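Local coordinates for cytochrome c-552/4 domain-containing protein (Ignicoccus hospitalis KIN4/I, PDB 4QO5) that binds eight heme c groups and calcium, and probably carries electrons as a membrane-associated octaheme cytochrome c, at residues C113-T116 with E117-Y121; G389-E393 with E394-K398; Q489-T492 with T493-G497; T502-I505 with E506-T510. All blocks are in the same frame, centred on the assembly; numbering follows the deposited sequence.

Contact 1: C113-T116 with E117-Y121; sequences CHRT and EVEQY. With HEC (heme c), chain D.
His114 and Glu117 set their flat groups almost at right angles: the carboxylate plane is turned 85° from the imidazole plane, and OE1 of Glu117 approaches CB of His114 at 3.3 Å, beside the atom through which the ring is attached and oblique to the ring itself. Glu117 arrives there because its chain folds back at chi2 (73°) toward the start of the helix. The ring of His114 leads the other way, and its NE2 binds the heme iron at 2.1 Å, with Met43 as the second axial ligand. Cys113 is joined to the same porphyrin through SG and heme CAC, a bond stretched in the model. His114 is also the N-cap residue, and its carbonyl O accepts from Val118 N at 3.3 Å.

Ser62 hydrogen-bonds both Glu117 OE1 and Thr116 N, so the buried carboxylate is tied to the helix start. With an alanine in place of Glu117, Ser62 would probably lose its carboxylate mate and a gap would open between the CB of His114 and His306, an axial ligand of another heme. Arg115 and Glu119 run side by side, CG of Arg115 4.0 Å from CG of Glu119; the guanidinium pairs with Glu67. Gln120 likewise lies along Thr116, NE2 at 3.6 Å from CG2, and its OE1 bonds His306 N. Cys113 and His114 end a CxxCH heme-attachment motif, the hallmark of c-type cytochromes, here followed at once by helix 115-122.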
loop_
_atom_site.group_PDB
_atom_site.type_symbol
_atom_site.label_atom_id
_atom_site.label_comp_id
_atom_site.label_asym_id
_atom_site.label_seq_id
_atom_site.Cartn_x
_atom_site.Cartn_y
_atom_site.Cartn_z
ATOM N N CYS A 113 34.703 11.388 12.119
ATOM C CA CYS A 113 35.254 10.331 11.265
ATOM C C CYS A 113 34.729 10.307 9.833
ATOM O O CYS A 113 35.352 9.710 8.976
ATOM C CB CYS A 113 35.020 8.967 11.900
ATOM S SG CYS A 113 35.784 8.998 13.485
ATOM N N HIS A 114 33.601 10.969 9.586
ATOM C CA HIS A 114 32.977 10.965 8.263
ATOM C C HIS A 114 32.813 12.375 7.770
ATOM O O HIS A 114 31.706 12.798 7.440
ATOM C CB HIS A 114 31.600 10.311 8.328
ATOM C CG HIS A 114 31.644 8.908 8.814
ATOM N ND1 HIS A 114 32.380 7.932 8.185
ATOM C CD2 HIS A 114 31.064 8.319 9.882
ATOM C CE1 HIS A 114 32.235 6.790 8.827
ATOM N NE2 HIS A 114 31.451 7.002 9.865
ATOM N N ARG A 115 33.920 13.109 7.725
ATOM C CA ARG A 115 33.885 14.515 7.329
ATOM C C ARG A 115 33.244 14.748 5.960
ATOM O O ARG A 115 32.410 15.658 5.789
ATOM C CB ARG A 115 35.302 15.106 7.369
ATOM C CG ARG A 115 35.368 16.543 6.894
ATOM C CD ARG A 115 36.394 17.303 7.715
ATOM N NE ARG A 115 37.761 17.003 7.321
ATOM C CZ ARG A 115 38.818 17.165 8.114
ATOM N NH1 ARG A 115 38.669 17.584 9.367
ATOM N NH2 ARG A 115 40.025 16.883 7.660
ATOM N N THR A 116 33.598 13.918 4.987
ATOM C CA THR A 116 33.143 14.167 3.616
ATOM C C THR A 116 31.623 14.057 3.519
ATOM O O THR A 116 30.965 14.887 2.873
ATOM C CB THR A 116 33.817 13.221 2.608
ATOM O OG1 THR A 116 35.237 13.377 2.693
ATOM C CG2 THR A 116 33.364 13.541 1.182
ATOM N N GLU A 117 31.065 13.056 4.196
ATOM C CA GLU A 117 29.637 12.830 4.169
ATOM C C GLU A 117 28.883 14.001 4.786
ATOM O O GLU A 117 27.870 14.459 4.254
ATOM C CB GLU A 117 29.284 11.518 4.879
ATOM C CG GLU A 117 29.755 10.270 4.136
ATOM C CD GLU A 117 31.268 10.043 4.189
ATOM O OE1 GLU A 117 31.956 10.664 5.024
ATOM O OE2 GLU A 117 31.782 9.248 3.365
ATOM N N VAL A 118 29.388 14.495 5.909
ATOM C CA VAL A 118 28.735 15.608 6.574
ATOM C C VAL A 118 28.862 16.909 5.762
ATOM O O VAL A 118 27.887 17.674 5.648
ATOM C CB VAL A 118 29.248 15.753 8.016
ATOM C CG1 VAL A 118 28.556 16.915 8.725
ATOM C CG2 VAL A 118 28.990 14.446 8.788
ATOM N N GLU A 119 30.042 17.149 5.189
ATOM C CA GLU A 119 30.226 18.281 4.278
ATOM C C GLU A 119 29.210 18.251 3.134
ATOM O O GLU A 119 28.604 19.276 2.798
ATOM C CB GLU A 119 31.649 18.320 3.701
ATOM C CG GLU A 119 32.747 18.598 4.715
ATOM C CD GLU A 119 32.801 20.046 5.173
ATOM O OE1 GLU A 119 32.085 20.890 4.596
ATOM O OE2 GLU A 119 33.571 20.336 6.119
ATOM N N GLN A 120 29.022 17.077 2.541
ATOM C CA GLN A 120 28.049 16.930 1.465
ATOM C C GLN A 120 26.627 17.171 1.935
ATOM O O GLN A 120 25.889 17.965 1.336
ATOM C CB GLN A 120 28.170 15.553 0.829
ATOM C CG GLN A 120 29.431 15.412 -0.007
ATOM C CD GLN A 120 29.615 14.002 -0.521
ATOM O OE1 GLN A 120 28.783 13.118 -0.259
ATOM N NE2 GLN A 120 30.711 13.770 -1.229
ATOM N N TYR A 121 26.253 16.507 3.029
ATOM C CA TYR A 121 24.912 16.632 3.551
ATOM C C TYR A 121 24.547 18.055 3.910
ATOM O O TYR A 121 23.431 18.502 3.638
ATOM C CB TYR A 121 24.725 15.718 4.758
ATOM C CG TYR A 121 23.275 15.532 5.108
ATOM C CD1 TYR A 121 22.467 14.727 4.333
ATOM C CD2 TYR A 121 22.709 16.187 6.195
ATOM C CE1 TYR A 121 21.152 14.556 4.637
ATOM C CE2 TYR A 121 21.381 16.024 6.506
ATOM C CZ TYR A 121 20.608 15.208 5.713
ATOM O OH TYR A 121 19.280 15.013 5.995
HETATM FE FE HEC D . 30.713 5.592 11.292
HETATM C CHA HEC D . 31.213 2.910 9.229
HETATM C CHB HEC D . 27.678 6.163 9.799
HETATM C CHC HEC D . 30.098 7.962 13.582
HETATM C CHD HEC D . 33.915 5.338 12.499
HETATM N NA HEC D . 29.637 4.688 9.816
HETATM C C1A HEC D . 30.027 3.585 9.088
HETATM C C2A HEC D . 28.958 3.226 8.183
HETATM C C3A HEC D . 27.985 4.141 8.348
HETATM C C4A HEC D . 28.396 5.073 9.372
HETATM C CMA HEC D . 26.635 4.221 7.604
HETATM C CAA HEC D . 28.999 2.032 7.179
HETATM C CBA HEC D . 28.206 0.876 7.799
HETATM C CGA HEC D . 28.026 -0.254 6.811
HETATM O O1A HEC D . 28.788 -0.368 5.815
HETATM O O2A HEC D . 27.095 -1.065 7.040
HETATM N NB HEC D . 29.243 6.803 11.536
HETATM C C1B HEC D . 28.017 6.864 10.916
HETATM C C2B HEC D . 27.163 7.762 11.620
HETATM C C3B HEC D . 27.859 8.187 12.702
HETATM C C4B HEC D . 29.153 7.618 12.661
HETATM C CMB HEC D . 25.715 8.040 11.164
HETATM C CAB HEC D . 27.558 9.056 13.920
HETATM C CBB HEC D . 26.083 8.856 14.425
HETATM N NC HEC D . 31.803 6.535 12.721
HETATM C C1C HEC D . 31.366 7.463 13.614
HETATM C C2C HEC D . 32.499 7.982 14.367
HETATM C C3C HEC D . 33.438 7.010 14.253
HETATM C C4C HEC D . 33.085 6.236 13.088
HETATM C CMC HEC D . 32.209 8.801 15.654
HETATM C CAC HEC D . 34.856 6.807 14.875
HETATM C CBC HEC D . 35.103 7.328 16.309
HETATM N ND HEC D . 32.282 4.362 10.942
HETATM C C1D HEC D . 33.514 4.411 11.571
HETATM C C2D HEC D . 34.341 3.333 11.126
HETATM C C3D HEC D . 33.521 2.576 10.101
HETATM C C4D HEC D . 32.261 3.285 10.027
HETATM C CMD HEC D . 35.781 2.994 11.569
HETATM C CAD HEC D . 34.004 1.330 9.335
HETATM C CBD HEC D . 34.547 1.838 7.998
HETATM C CGD HEC D . 35.193 0.739 7.189
HETATM O O1D HEC D . 35.724 1.034 6.069
HETATM O O2D HEC D . 35.178 -0.422 7.667
#

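Contact 2: G389-E393 with E394-K398; sequences GLISE and EEMAK
Ser392 OG accepts the backbone N-H of Glu395 at 3.0 Å, with an angle of 160° at the hydrogen, and so closes off the first turn of helix 393-407. Serine suits the position because its short side chain can fold back over the helix end; with chi1 at 71°, OG sits between the backbone N and the carbonyl carbon and faces the N-H groups of that turn. The Ser392 carbonyl meanwhile takes Met396 N at 3.0 Å, and Glu393 O takes Ala397 N at the same length. With an alanine at Ser392, Glu395 N would probably be left without its capping acceptor and the first turn would be more likely to fray.

Just before the cap, Ile391 reaches across to the helix. Its CD1 touches CG of Met396 at 3.6 Å, and its CB lies 3.9 Å from CG of Glu395, whose chain crosses it at about a right angle. The Glu395 carboxylate is held by a salt bridge to Arg399, one turn on. Farther out, backbone bonding to Met325 fixes Ile391, while Met396 packs on Pro324 and on Trp313, a heme-binding residue. Glu393, Glu394 and Glu395 probably gain from the positive end of the helix dipole. Serine at the N-cap, with an isoleucine before it meeting the methionine four residues after it, forms a capped helix start with a hydrophobic staple.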
loop_
_atom_site.group_PDB
_atom_site.type_symbol
_atom_site.label_atom_id
_atom_site.label_comp_id
_atom_site.label_asym_id
_atom_site.label_seq_id
_atom_site.Cartn_x
_atom_site.Cartn_y
_atom_site.Cartn_z
ATOM N N GLY A 389 18.904 31.472 -9.252
ATOM C CA GLY A 389 18.673 30.525 -8.182
ATOM C C GLY A 389 18.630 29.071 -8.621
ATOM O O GLY A 389 18.816 28.160 -7.794
ATOM N N LEU A 390 18.386 28.848 -9.916
ATOM C CA LEU A 390 18.218 27.493 -10.444
ATOM C C LEU A 390 19.373 27.144 -11.383
ATOM O O LEU A 390 20.029 28.037 -11.923
ATOM C CB LEU A 390 16.883 27.362 -11.194
ATOM C CG LEU A 390 15.599 27.873 -10.544
ATOM C CD1 LEU A 390 14.409 27.536 -11.449
ATOM C CD2 LEU A 390 15.376 27.277 -9.138
ATOM N N ILE A 391 19.628 25.848 -11.566
ATOM C CA ILE A 391 20.762 25.426 -12.372
ATOM C C ILE A 391 20.603 25.756 -13.858
ATOM O O ILE A 391 19.487 25.878 -14.369
ATOM C CB ILE A 391 21.119 23.941 -12.166
ATOM C CG1 ILE A 391 19.967 23.023 -12.611
ATOM C CG2 ILE A 391 21.510 23.692 -10.711
ATOM C CD1 ILE A 391 20.344 21.548 -12.582
ATOM N N SER A 392 21.739 25.926 -14.526
ATOM C CA SER A 392 21.783 26.260 -15.941
ATOM C C SER A 392 21.380 25.068 -16.796
ATOM O O SER A 392 21.367 23.940 -16.324
ATOM C CB SER A 392 23.200 26.669 -16.341
ATOM O OG SER A 392 24.051 25.529 -16.342
ATOM N N GLU A 393 21.101 25.324 -18.067
ATOM C CA GLU A 393 20.755 24.249 -18.994
ATOM C C GLU A 393 21.927 23.287 -19.151
ATOM O O GLU A 393 21.737 22.084 -19.303
ATOM C CB GLU A 393 20.364 24.826 -20.360
ATOM C CG GLU A 393 19.109 25.679 -20.326
ATOM C CD GLU A 393 18.543 25.949 -21.710
ATOM O OE1 GLU A 393 17.314 26.154 -21.815
ATOM O OE2 GLU A 393 19.322 25.956 -22.692
ATOM N N GLU A 394 23.141 23.833 -19.144
ATOM C CA GLU A 394 24.341 23.019 -19.266
ATOM C C GLU A 394 24.487 22.079 -18.080
ATOM O O GLU A 394 24.863 20.917 -18.231
ATOM C CB GLU A 394 25.583 23.912 -19.401
ATOM C CG GLU A 394 25.679 24.660 -20.722
ATOM C CD GLU A 394 24.921 25.991 -20.748
ATOM O OE1 GLU A 394 24.986 26.670 -21.798
ATOM O OE2 GLU A 394 24.272 26.365 -19.739
ATOM N N GLU A 395 24.186 22.582 -16.888
ATOM C CA GLU A 395 24.229 21.748 -15.702
ATOM C C GLU A 395 23.145 20.670 -15.734
ATOM O O GLU A 395 23.391 19.532 -15.352
ATOM C CB GLU A 395 24.119 22.600 -14.429
ATOM C CG GLU A 395 24.200 21.795 -13.135
ATOM C CD GLU A 395 25.559 21.139 -12.931
ATOM O OE1 GLU A 395 26.563 21.639 -13.500
ATOM O OE2 GLU A 395 25.626 20.118 -12.206
ATOM N N MET A 396 21.953 21.020 -16.206
ATOM C CA MET A 396 20.877 20.025 -16.327
ATOM C C MET A 396 21.310 18.896 -17.247
ATOM O O MET A 396 21.075 17.730 -16.957
ATOM C CB MET A 396 19.616 20.661 -16.904
ATOM C CG MET A 396 18.934 21.606 -15.946
ATOM S SD MET A 396 17.575 22.523 -16.694
ATOM C CE MET A 396 16.284 21.270 -16.681
ATOM N N ALA A 397 21.970 19.249 -18.353
ATOM C CA ALA A 397 22.358 18.248 -19.334
ATOM C C ALA A 397 23.424 17.322 -18.753
ATOM O O ALA A 397 23.385 16.117 -18.973
ATOM C CB ALA A 397 22.848 18.908 -20.627
ATOM N N LYS A 398 24.364 17.885 -17.999
ATOM C CA LYS A 398 25.361 17.069 -17.297
ATOM C C LYS A 398 24.738 16.076 -16.309
ATOM O O LYS A 398 25.114 14.902 -16.265
ATOM C CB LYS A 398 26.369 17.962 -16.554
ATOM C CG LYS A 398 27.340 18.647 -17.463
ATOM C CD LYS A 398 28.349 19.459 -16.666
ATOM C CE LYS A 398 29.176 20.337 -17.600
ATOM N NZ LYS A 398 30.022 21.304 -16.854
#

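Contact 3: Q489-T492 with T493-G497; sequences QDWT and TFKRG. With HEC (heme c), chain E.
Asp490 offers one carbonyl oxygen to two backbone donors arriving from opposite faces of its plane: Thr493 N at 3.0 Å, standing 71° out of that plane, and Lys495 N at 3.3 Å. Asp490 OD1 adds a third grip, met by Phe494 N from above the carboxylate plane, and Thr493 OG1 donates to Gln489 O. A glycine is needed at Gly497, since a CB there would run into the Thr492 carbonyl carbon.

The tight loop presents Thr493 and Phe494 to a heme c that is hydrogen-bonded by the second subunit. Phe494 CZ comes within 3.3 Å of heme C3B, and its CE2 lies 3.6 Å from water 1, an iron ligand. Behind them, Lys495, with CG anti to the backbone N (chi1 179°) and the chain bent at chi2, lays CG over one face of Trp491, a CH-pi contact 3.9 Å from the centroid of the six-membered ring. Its ammonium continues to Asp241 of the second subunit, whereas Trp491 NE1 and the Arg496 guanidinium both use Asp241 of their own chain. Glu252 holds the backbone N atoms of Gln489, Asp490 and Trp491. The loop thus links helix 464-485 to helix 498-520, with Trp491 wedged against Ser479 of the former and against Asn248 and Val249 of helix 246-252.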
loop_
_atom_site.group_PDB
_atom_site.type_symbol
_atom_site.label_atom_id
_atom_site.label_comp_id
_atom_site.label_asym_id
_atom_site.label_seq_id
_atom_site.Cartn_x
_atom_site.Cartn_y
_atom_site.Cartn_z
ATOM N N GLN A 489 2.877 3.033 -13.014
ATOM C CA GLN A 489 1.761 2.793 -13.906
ATOM C C GLN A 489 0.498 3.410 -13.305
ATOM O O GLN A 489 -0.028 4.394 -13.821
ATOM C CB GLN A 489 1.583 1.289 -14.150
ATOM C CG GLN A 489 2.697 0.655 -15.001
ATOM C CD GLN A 489 3.867 0.140 -14.171
ATOM O OE1 GLN A 489 3.773 0.002 -12.948
ATOM N NE2 GLN A 489 4.976 -0.146 -14.836
ATOM N N ASP A 490 0.018 2.863 -12.193
ATOM C CA ASP A 490 -1.234 3.390 -11.650
ATOM C C ASP A 490 -1.082 4.739 -10.953
ATOM O O ASP A 490 -2.041 5.507 -10.894
ATOM C CB ASP A 490 -1.990 2.360 -10.799
ATOM C CG ASP A 490 -3.499 2.390 -11.059
ATOM O OD1 ASP A 490 -3.953 3.119 -11.978
ATOM O OD2 ASP A 490 -4.230 1.647 -10.377
ATOM N N TRP A 491 0.121 5.065 -10.475
ATOM C CA TRP A 491 0.329 6.391 -9.893
ATOM C C TRP A 491 0.256 7.495 -10.950
ATOM O O TRP A 491 0.030 8.655 -10.632
ATOM C CB TRP A 491 1.621 6.471 -9.048
ATOM C CG TRP A 491 1.280 6.400 -7.605
ATOM C CD1 TRP A 491 1.062 7.445 -6.765
ATOM C CD2 TRP A 491 1.001 5.216 -6.857
ATOM N NE1 TRP A 491 0.691 6.982 -5.521
ATOM C CE2 TRP A 491 0.660 5.614 -5.551
ATOM C CE3 TRP A 491 1.031 3.851 -7.162
ATOM C CZ2 TRP A 491 0.333 4.699 -4.549
ATOM C CZ3 TRP A 491 0.720 2.944 -6.171
ATOM C CH2 TRP A 491 0.374 3.366 -4.880
ATOM N N THR A 492 0.436 7.132 -12.218
ATOM C CA THR A 492 0.276 8.108 -13.287
ATOM C C THR A 492 -1.156 8.128 -13.819
ATOM O O THR A 492 -1.481 8.925 -14.700
ATOM C CB THR A 492 1.199 7.803 -14.492
ATOM O OG1 THR A 492 0.859 6.520 -15.033
ATOM C CG2 THR A 492 2.651 7.789 -14.067
ATOM N N THR A 493 -2.011 7.249 -13.295
ATOM C CA THR A 493 -3.339 7.072 -13.863
ATOM C C THR A 493 -4.483 7.257 -12.837
ATOM O O THR A 493 -4.836 8.384 -12.503
ATOM C CB THR A 493 -3.436 5.700 -14.573
ATOM O OG1 THR A 493 -2.283 5.525 -15.419
ATOM C CG2 THR A 493 -4.695 5.610 -15.415
ATOM N N PHE A 494 -5.067 6.164 -12.352
ATOM C CA PHE A 494 -6.294 6.264 -11.564
ATOM C C PHE A 494 -6.058 6.538 -10.088
ATOM O O PHE A 494 -6.865 7.202 -9.439
ATOM C CB PHE A 494 -7.130 4.991 -11.692
ATOM C CG PHE A 494 -7.688 4.761 -13.064
ATOM C CD1 PHE A 494 -8.604 5.648 -13.622
ATOM C CD2 PHE A 494 -7.341 3.627 -13.769
ATOM C CE1 PHE A 494 -9.139 5.406 -14.887
ATOM C CE2 PHE A 494 -7.858 3.388 -15.018
ATOM C CZ PHE A 494 -8.765 4.279 -15.578
ATOM N N LYS A 495 -4.964 6.006 -9.559
ATOM C CA LYS A 495 -4.674 6.145 -8.142
ATOM C C LYS A 495 -4.422 7.617 -7.766
ATOM O O LYS A 495 -5.000 8.131 -6.811
ATOM C CB LYS A 495 -3.484 5.249 -7.752
ATOM C CG LYS A 495 -3.074 5.328 -6.278
ATOM C CD LYS A 495 -4.260 5.030 -5.364
ATOM C CE LYS A 495 -3.822 4.824 -3.929
ATOM N NZ LYS A 495 -3.547 3.395 -3.659
ATOM N N ARG A 496 -3.595 8.312 -8.537
ATOM C CA ARG A 496 -3.191 9.663 -8.133
ATOM C C ARG A 496 -2.689 10.445 -9.348
ATOM O O ARG A 496 -2.019 11.445 -9.208
ATOM C CB ARG A 496 -2.090 9.583 -7.070
ATOM C CG ARG A 496 -2.072 10.748 -6.070
ATOM C CD ARG A 496 -3.277 10.677 -5.120
ATOM N NE ARG A 496 -3.172 9.573 -4.172
ATOM C CZ ARG A 496 -4.159 9.196 -3.364
ATOM N NH1 ARG A 496 -5.316 9.839 -3.397
ATOM N NH2 ARG A 496 -3.992 8.185 -2.526
ATOM N N GLY A 497 -3.037 9.990 -10.544
ATOM C CA GLY A 497 -2.424 10.529 -11.754
ATOM C C GLY A 497 -3.366 11.254 -12.689
ATOM O O GLY A 497 -4.178 12.058 -12.237
HETATM FE FE HEC E . -7.146 -0.515 -17.966
HETATM C CHA HEC E . -9.024 -3.408 -18.430
HETATM C CHB HEC E . -9.615 1.250 -19.544
HETATM C CHC HEC E . -5.449 2.420 -17.370
HETATM C CHD HEC E . -5.000 -2.185 -15.933
HETATM N NA HEC E . -8.983 -1.001 -18.768
HETATM C C1A HEC E . -9.521 -2.250 -18.969
HETATM C C2A HEC E . -10.678 -2.117 -19.833
HETATM C C3A HEC E . -10.818 -0.822 -20.114
HETATM C C4A HEC E . -9.769 -0.103 -19.452
HETATM C CMA HEC E . -11.892 -0.123 -20.972
HETATM C CAA HEC E . -11.572 -3.266 -20.354
HETATM C CBA HEC E . -11.093 -3.511 -21.789
HETATM C CGA HEC E . -11.777 -4.688 -22.448
HETATM O O1A HEC E . -12.553 -4.475 -23.416
HETATM O O2A HEC E . -11.543 -5.836 -22.005
HETATM N NB HEC E . -7.466 1.403 -18.400
HETATM C C1B HEC E . -8.560 1.952 -19.025
HETATM C C2B HEC E . -8.382 3.374 -19.155
HETATM C C3B HEC E . -7.267 3.690 -18.484
HETATM C C4B HEC E . -6.639 2.461 -18.061
HETATM C CMB HEC E . -9.462 4.314 -19.746
HETATM C CAB HEC E . -6.590 5.041 -18.158
HETATM C CBB HEC E . -7.418 6.344 -18.175
HETATM N NC HEC E . -5.595 0.066 -16.851
HETATM C C1C HEC E . -4.951 1.281 -16.800
HETATM C C2C HEC E . -3.641 1.095 -16.209
HETATM C C3C HEC E . -3.681 -0.146 -15.701
HETATM C C4C HEC E . -4.817 -0.840 -16.179
HETATM C CMC HEC E . -2.735 2.295 -15.830
HETATM C CAC HEC E . -2.761 -1.011 -14.856
HETATM C CBC HEC E . -2.365 -0.251 -13.554
HETATM N ND HEC E . -7.023 -2.484 -17.297
HETATM C C1D HEC E . -6.046 -2.937 -16.428
HETATM C C2D HEC E . -6.314 -4.311 -16.097
HETATM C C3D HEC E . -7.575 -4.692 -16.858
HETATM C C4D HEC E . -7.946 -3.500 -17.578
HETATM C CMD HEC E . -5.493 -5.205 -15.163
HETATM C CAD HEC E . -8.325 -6.045 -16.835
HETATM C CBD HEC E . -9.088 -6.101 -15.515
HETATM C CGD HEC E . -10.031 -7.273 -15.476
HETATM O O1D HEC E . -10.461 -7.637 -14.353
HETATM O O2D HEC E . -10.351 -7.844 -16.542
HETATM O O HOH W 1 -8.343 -0.125 -15.787
#

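Contact 4: T502-I505 with E506-T510; sequences TKDI and EHMKT
Ile505 holds CG2 anti to its own N, and Lys509 places CG beside its N (chi1 -74°), which sets the two chains alongside each other. Both then point the same way, with CG2 of Ile505 4.0 Å from CD of Lys509. The bend of Lys509 at chi3 carries NZ back to Glu506, where it meets OE2 at 3.2 Å on the syn side of the carboxylate, a salt bridge between residues three apart. Glu506 is itself bent at chi2 (-58°), and water 2 links it more loosely to the preceding turn, donating to Thr502 O at 2.9 Å and weakly to Glu506 OE2 at 3.4 Å.

Regular helical bonds underlie all this: Lys509 N donates to Ile505 O, Met508 N to Asp504 O at 2.9 Å, and His507 N to Lys503 O at 2.7 Å. Several side chains of the segment also reach neighbouring helices. Isoleucine and methionine suit the side facing helix 413-447, where Ile505 meets Lys436 and Thr437, and Met508 meets Thr437 and Leu440. Asp504 packs against helix 464-485. His507 hydrogen-bonds Tyr464 of its own chain through NE2 and stacks on Tyr464 of the second subunit, while the extended Lys503 forms a salt bridge with Glu471 of that subunit.

The lysine near the Glu506 carboxylate would be expected to favour its charged form, and the buried imidazole has its NE2 satisfied by a tyrosine hydroxyl; one helix thus serves both its own chain and the subunit interface.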
loop_
_atom_site.group_PDB
_atom_site.type_symbol
_atom_site.label_atom_id
_atom_site.label_comp_id
_atom_site.label_asym_id
_atom_site.label_seq_id
_atom_site.Cartn_x
_atom_site.Cartn_y
_atom_site.Cartn_z
ATOM N N THR A 502 -7.475 15.334 -14.168
ATOM C CA THR A 502 -8.570 15.805 -15.002
ATOM C C THR A 502 -9.897 15.840 -14.230
ATOM O O THR A 502 -10.748 16.702 -14.475
ATOM C CB THR A 502 -8.696 14.977 -16.311
ATOM O OG1 THR A 502 -8.782 13.587 -15.987
ATOM C CG2 THR A 502 -7.467 15.222 -17.213
ATOM N N LYS A 503 -10.080 14.909 -13.297
ATOM C CA LYS A 503 -11.241 14.958 -12.410
ATOM C C LYS A 503 -11.220 16.228 -11.545
ATOM O O LYS A 503 -12.241 16.905 -11.368
ATOM C CB LYS A 503 -11.280 13.719 -11.513
ATOM C CG LYS A 503 -12.459 13.682 -10.561
ATOM C CD LYS A 503 -12.415 12.423 -9.711
ATOM C CE LYS A 503 -13.339 12.536 -8.517
ATOM N NZ LYS A 503 -13.220 11.352 -7.617
ATOM N N ASP A 504 -10.046 16.554 -11.020
ATOM C CA ASP A 504 -9.902 17.738 -10.175
ATOM C C ASP A 504 -10.255 19.024 -10.932
ATOM O O ASP A 504 -10.975 19.875 -10.413
ATOM C CB ASP A 504 -8.482 17.817 -9.631
ATOM C CG ASP A 504 -8.374 18.719 -8.422
ATOM O OD1 ASP A 504 -9.403 18.970 -7.762
ATOM O OD2 ASP A 504 -7.251 19.168 -8.130
ATOM N N ILE A 505 -9.759 19.152 -12.163
ATOM C CA ILE A 505 -10.112 20.281 -13.018
ATOM C C ILE A 505 -11.621 20.412 -13.152
ATOM O O ILE A 505 -12.189 21.489 -12.962
ATOM C CB ILE A 505 -9.467 20.153 -14.417
ATOM C CG1 ILE A 505 -7.943 20.328 -14.305
ATOM C CG2 ILE A 505 -10.054 21.186 -15.373
ATOM C CD1 ILE A 505 -7.178 19.976 -15.584
ATOM N N GLU A 506 -12.279 19.299 -13.455
ATOM C CA GLU A 506 -13.725 19.308 -13.602
ATOM C C GLU A 506 -14.439 19.521 -12.273
ATOM O O GLU A 506 -15.493 20.137 -12.225
ATOM C CB GLU A 506 -14.199 18.022 -14.271
ATOM C CG GLU A 506 -13.705 17.892 -15.695
ATOM C CD GLU A 506 -14.134 19.059 -16.569
ATOM O OE1 GLU A 506 -15.244 19.599 -16.348
ATOM O OE2 GLU A 506 -13.365 19.437 -17.481
ATOM N N HIS A 507 -13.857 19.022 -11.195
ATOM C CA HIS A 507 -14.438 19.247 -9.872
ATOM C C HIS A 507 -14.462 20.744 -9.561
ATOM O O HIS A 507 -15.500 21.289 -9.166
ATOM C CB HIS A 507 -13.734 18.384 -8.822
ATOM C CG HIS A 507 -14.343 18.448 -7.453
ATOM N ND1 HIS A 507 -15.704 18.576 -7.257
ATOM C CD2 HIS A 507 -13.824 18.142 -6.243
ATOM C CE1 HIS A 507 -15.964 18.509 -5.963
ATOM N NE2 HIS A 507 -14.850 18.229 -5.327
ATOM N N MET A 508 -13.346 21.424 -9.808
ATOM C CA MET A 508 -13.321 22.876 -9.650
ATOM C C MET A 508 -14.335 23.589 -10.546
ATOM O O MET A 508 -15.025 24.509 -10.100
ATOM C CB MET A 508 -11.910 23.422 -9.882
ATOM C CG MET A 508 -10.872 22.821 -8.944
ATOM S SD MET A 508 -9.258 23.580 -9.210
ATOM C CE MET A 508 -9.557 25.252 -8.629
ATOM N N LYS A 509 -14.448 23.150 -11.799
ATOM C CA LYS A 509 -15.401 23.759 -12.719
ATOM C C LYS A 509 -16.849 23.579 -12.262
ATOM O O LYS A 509 -17.667 24.493 -12.384
ATOM C CB LYS A 509 -15.200 23.220 -14.140
ATOM C CG LYS A 509 -13.963 23.790 -14.810
ATOM C CD LYS A 509 -13.538 22.986 -16.031
ATOM C CE LYS A 509 -14.577 23.019 -17.120
ATOM N NZ LYS A 509 -14.029 22.414 -18.376
ATOM N N THR A 510 -17.163 22.403 -11.731
ATOM C CA THR A 510 -18.506 22.140 -11.226
ATOM C C THR A 510 -18.863 23.048 -10.039
ATOM O O THR A 510 -19.958 23.625 -9.993
ATOM C CB THR A 510 -18.682 20.649 -10.864
ATOM O OG1 THR A 510 -18.700 19.875 -12.073
ATOM C CG2 THR A 510 -19.981 20.433 -10.122
HETATM O O HOH W 2 -10.433 17.742 -17.165
#

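How the contacts relate
The four contacts follow one another along the chain without interleaving, each a local turn. Contact 1, on helix 115-122 in the part of the chain related to cytochrome c554, and contact 2, at the start of helix 393-407, have centres about 25 Å apart. Contacts 3 and 4 lie close together, with centres about 17 Å and nearest atoms about 5 Å apart: the loop of contact 3 leads directly into helix 498-520, which carries contact 4. Both lie across the chain's centre from contact 1, whose centre is about 47 Å from that of contact 4. Contact 1 thus holds a heme within its own chain, whereas contacts 3 and 4 face the second subunit, contact 3 also meeting a heme there.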